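Local coordinates for conserved hypothetical protein (Streptococcus pneumoniae, PDB 4QDY) that is of unknown function but carries two YbbR-like domains, largely beta-strand, each with a short helix, at residues A[42-45]-A[46-49]; A[138-141]-A[142-145]. All blocks are in the same frame, centred on the assembly; numbering follows the deposited sequence.

Interaction 1 of 2, residues A[42-45]-A[46-49]; sequences GANR and LSLA. With SO4 (sulfate ion), chain D.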
loop_
_atom_site.group_PDB
_atom_site.type_symbol
_atom_site.label_atom_id
_atom_site.label_comp_id
_atom_site.label_asym_id
_atom_site.label_seq_id
_atom_site.Cartn_x
_atom_site.Cartn_y
_atom_site.Cartn_z
ATOM N N GLY A 42 -14.865 -11.055 22.555
ATOM C CA GLY A 42 -14.521 -11.724 23.804
ATOM C C GLY A 42 -15.285 -11.206 25.002
ATOM O O GLY A 42 -15.728 -10.054 25.009
ATOM N N ALA A 43 -15.449 -12.066 26.024
ATOM C CA ALA A 43 -16.151 -11.742 27.268
ATOM C C ALA A 43 -15.287 -10.865 28.182
ATOM O O ALA A 43 -15.830 -10.087 28.968
ATOM C CB ALA A 43 -16.547 -13.017 27.991
ATOM N N ASN A 44 -13.950 -10.999 28.083
ATOM C CA ASN A 44 -12.986 -10.232 28.871
ATOM C C ASN A 44 -12.758 -8.874 28.194
ATOM O O ASN A 44 -12.093 -8.794 27.155
ATOM C CB ASN A 44 -11.673 -11.025 29.041
ATOM C CG ASN A 44 -10.594 -10.386 29.898
ATOM O OD1 ASN A 44 -10.762 -9.322 30.507
ATOM N ND2 ASN A 44 -9.453 -11.051 29.986
ATOM N N ARG A 45 -13.350 -7.814 28.780
ATOM C CA ARG A 45 -13.285 -6.430 28.291
ATOM C C ARG A 45 -11.883 -5.848 28.409
ATOM O O ARG A 45 -11.488 -5.041 27.569
ATOM C CB ARG A 45 -14.262 -5.530 29.064
ATOM C CG ARG A 45 -15.715 -5.959 28.987
ATOM C CD ARG A 45 -16.635 -5.018 29.738
ATOM N NE ARG A 45 -16.740 -3.706 29.097
ATOM C CZ ARG A 45 -17.512 -2.717 29.536
ATOM N NH1 ARG A 45 -18.261 -2.880 30.621
ATOM N NH2 ARG A 45 -17.546 -1.559 28.891
ATOM N N LEU A 46 -11.151 -6.238 29.467
ATOM C CA LEU A 46 -9.801 -5.773 29.781
ATOM C C LEU A 46 -8.795 -6.221 28.710
ATOM O O LEU A 46 -8.014 -5.389 28.245
ATOM C CB LEU A 46 -9.353 -6.276 31.168
ATOM C CG LEU A 46 -9.988 -5.644 32.421
ATOM C CD1 LEU A 46 -11.463 -6.016 32.583
ATOM C CD2 LEU A 46 -9.292 -6.130 33.649
ATOM N N SER A 47 -8.827 -7.513 28.303
ATOM C CA SER A 47 -7.935 -8.050 27.264
ATOM C C SER A 47 -8.277 -7.449 25.908
ATOM O O SER A 47 -7.383 -7.214 25.101
ATOM C CB SER A 47 -8.012 -9.573 27.198
ATOM O OG SER A 47 -9.301 -10.027 26.818
ATOM N N LEU A 48 -9.576 -7.194 25.681
ATOM C CA LEU A 48 -10.130 -6.595 24.472
ATOM C C LEU A 48 -9.619 -5.156 24.321
ATOM O O LEU A 48 -9.206 -4.761 23.229
ATOM C CB LEU A 48 -11.668 -6.638 24.566
ATOM C CG LEU A 48 -12.487 -6.398 23.300
ATOM C CD1 LEU A 48 -12.390 -7.580 22.358
ATOM C CD2 LEU A 48 -13.950 -6.237 23.645
ATOM N N ALA A 49 -9.601 -4.398 25.443
ATOM C CA ALA A 49 -9.147 -3.008 25.523
ATOM C C ALA A 49 -7.642 -2.889 25.269
ATOM O O ALA A 49 -7.230 -2.011 24.507
ATOM C CB ALA A 49 -9.482 -2.428 26.888
HETATM S S SO4 D . -19.200 -6.625 32.506
HETATM O O1 SO4 D . -18.585 -5.299 32.491
HETATM O O2 SO4 D . -19.118 -7.188 33.853
HETATM O O3 SO4 D . -20.608 -6.516 32.121
HETATM O O4 SO4 D . -18.495 -7.498 31.569
#
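Asn44 meets the first turn of the helix with both of its oxygens: the side-chain OD1 takes the backbone N-H groups of Leu46 and Ser47, while its carbonyl O takes the hydroxyl of Ser47 and, weakly, the N-H of Leu48. Both capping bonds are weak. Leu46 N to Asn44 OD1 is 3.3 Å and well bent, whereas Ser47 N to Asn44 OD1, at 3.4 Å, is long but fairly straight. With CG anti to the backbone N (chi1 -177°), the short asparagine side chain folds back over N-H groups that have no helical carbonyl before them. Ser47 suits the third helical position because its hydroxyl is short enough to turn back: OG donates to Asn44 O at 3.1 Å, from above the carbonyl plane. Regular helical bonding is established by Ala49 N to Arg45 O, 2.9 Å. Leu48 lies on the inner side of this turn, where its apolar chain packs on Tyr9 and Leu86. Arg45 also touches Tyr9; its chain is bent at chi3, and its NH1 donates to O1 of a sulfate ion at 3.1 Å, with that oxygen at the guanidinium edge and in its plane. Tyr9 OH also holds this ion, probably from the crystallisation liquor. The bonds of Asn44 OD1 to Leu46 N and Ser47 N make this an asparagine N-cap, here opening the helix 45-52 that follows strand 35-42 of the first YbbR-like domain.

Interaction 2 of 2, residues A[138-141]-A[142-145]; sequences TSDQ and ETLD
Leu144 N bonds to Asp140 O (3.1 Å) and Asp145 N to Gln141 O (3.1 Å), so the chain leaves the corner at Ser139 and winds directly into a short helix. Asp140 is its N-cap. The carboxylate is brought over the first turn by chi1 of 55°, which sets CG between the backbone N and the carbonyl carbon. OD1 then meets Thr143 N nearly along its own C-O axis, at 2.7 Å, in an almost straight bond. Aspartate suits the place twice over: its side chain is short enough to reach the third helical residue, and its negative charge probably interacts well with the positive end of the helix dipole. Glu142 brings a second carboxylate close by. Its chain bends at chi2, putting OE1 3.3 Å from Asp140 OD1, with the two carboxylate planes almost parallel, 12° apart. Such a pairing of like charges would be expected to cost energy; Lys98 of strand 87-113 may ease it through long, weak ion pairs to both acids. On the preceding corner, Ser139 turns its hydroxyl to Pro181 O. Leu144 carries its apolar side chain toward strand 87-113, where it touches Lys105. On the exposed side of the helix, Gln141 is long and flexible enough to span one helical turn: NE2 donates to Asp145 OD1 at 3.0 Å, with that oxygen in the amide plane but approached from above the carboxylate plane. Thr143 suits the third helical position because its hydroxyl, beside the backbone, can reinforce the cap: OG1 donates to Asp140 OD1 at 2.8 Å from above the carboxylate plane, so that one oxygen is gripped by two donors of the same residue.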
loop_
_atom_site.group_PDB
_atom_site.type_symbol
_atom_site.label_atom_id
_atom_site.label_comp_id
_atom_site.label_asym_id
_atom_site.label_seq_id
_atom_site.Cartn_x
_atom_site.Cartn_y
_atom_site.Cartn_z
ATOM N N THR A 138 12.275 2.078 -8.729
ATOM C CA THR A 138 12.170 0.644 -8.480
ATOM C C THR A 138 10.689 0.257 -8.574
ATOM O O THR A 138 9.843 0.908 -7.956
ATOM C CB THR A 138 12.802 0.281 -7.125
ATOM O OG1 THR A 138 14.129 0.810 -7.061
ATOM C CG2 THR A 138 12.833 -1.219 -6.879
ATOM N N SER A 139 10.384 -0.781 -9.369
ATOM C CA SER A 139 9.033 -1.313 -9.592
ATOM C C SER A 139 9.116 -2.635 -10.359
ATOM O O SER A 139 10.203 -3.210 -10.466
ATOM C CB SER A 139 8.176 -0.295 -10.350
ATOM O OG SER A 139 6.822 -0.701 -10.445
ATOM N N ASP A 140 7.978 -3.126 -10.880
ATOM C CA ASP A 140 7.944 -4.307 -11.737
ATOM C C ASP A 140 8.263 -3.835 -13.163
ATOM O O ASP A 140 8.158 -2.637 -13.425
ATOM C CB ASP A 140 6.596 -5.050 -11.626
ATOM C CG ASP A 140 5.357 -4.217 -11.902
ATOM O OD1 ASP A 140 5.235 -3.683 -13.027
ATOM O OD2 ASP A 140 4.456 -4.192 -11.035
ATOM N N GLN A 141 8.667 -4.739 -14.070
ATOM C CA GLN A 141 9.033 -4.361 -15.439
ATOM C C GLN A 141 7.821 -3.791 -16.225
ATOM O O GLN A 141 8.011 -2.890 -17.049
ATOM C CB GLN A 141 9.624 -5.568 -16.194
ATOM C CG GLN A 141 10.276 -5.222 -17.539
ATOM C CD GLN A 141 11.438 -4.265 -17.401
ATOM O OE1 GLN A 141 12.441 -4.548 -16.736
ATOM N NE2 GLN A 141 11.337 -3.121 -18.057
ATOM N N GLU A 142 6.597 -4.294 -15.945
ATOM C CA GLU A 142 5.348 -3.899 -16.612
ATOM C C GLU A 142 5.043 -2.405 -16.404
ATOM O O GLU A 142 4.843 -1.688 -17.386
ATOM C CB GLU A 142 4.138 -4.734 -16.129
ATOM C CG GLU A 142 4.316 -6.247 -16.123
ATOM C CD GLU A 142 5.020 -6.808 -14.900
ATOM O OE1 GLU A 142 4.420 -6.770 -13.800
ATOM O OE2 GLU A 142 6.146 -7.334 -15.048
ATOM N N THR A 143 5.014 -1.940 -15.135
ATOM C CA THR A 143 4.715 -0.541 -14.806
ATOM C C THR A 143 5.936 0.353 -15.072
ATOM O O THR A 143 5.750 1.539 -15.343
ATOM C CB THR A 143 4.237 -0.377 -13.354
ATOM O OG1 THR A 143 5.211 -0.915 -12.466
ATOM C CG2 THR A 143 2.884 -1.037 -13.101
ATOM N N LEU A 144 7.165 -0.211 -15.026
ATOM C CA LEU A 144 8.410 0.531 -15.269
ATOM C C LEU A 144 8.455 1.035 -16.724
ATOM O O LEU A 144 8.858 2.175 -16.963
ATOM C CB LEU A 144 9.634 -0.352 -14.957
ATOM C CG LEU A 144 10.962 0.342 -14.635
ATOM C CD1 LEU A 144 10.916 1.016 -13.263
ATOM C CD2 LEU A 144 12.085 -0.667 -14.598
ATOM N N ASP A 145 7.995 0.195 -17.682
ATOM C CA ASP A 145 7.910 0.522 -19.111
ATOM C C ASP A 145 6.869 1.611 -19.376
ATOM O O ASP A 145 7.006 2.366 -20.339
ATOM C CB ASP A 145 7.556 -0.730 -19.940
ATOM C CG ASP A 145 8.626 -1.807 -20.008
ATOM O OD1 ASP A 145 9.825 -1.452 -20.103
ATOM O OD2 ASP A 145 8.259 -2.997 -20.097
#

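From the N terminus, strand 35-42 runs into interaction 1, which starts helix 45-52; the chain then passes to strand 60-64. Strands 35-42 and 60-64 both pair with strand 9-21, the first antiparallel and the second parallel. Interaction 2 occupies the matching place in the second YbbR-like domain: strand 135-138 leads to helix 141-145 and on to strand 149-153, and both of these strands pair with strand 87-113, again antiparallel and parallel. Each contact closes only the first turn of its helix, in series, without nesting or crossing. The centres of interactions 1 and 2 are about 46 Å apart, on opposite sides of the chain's centre.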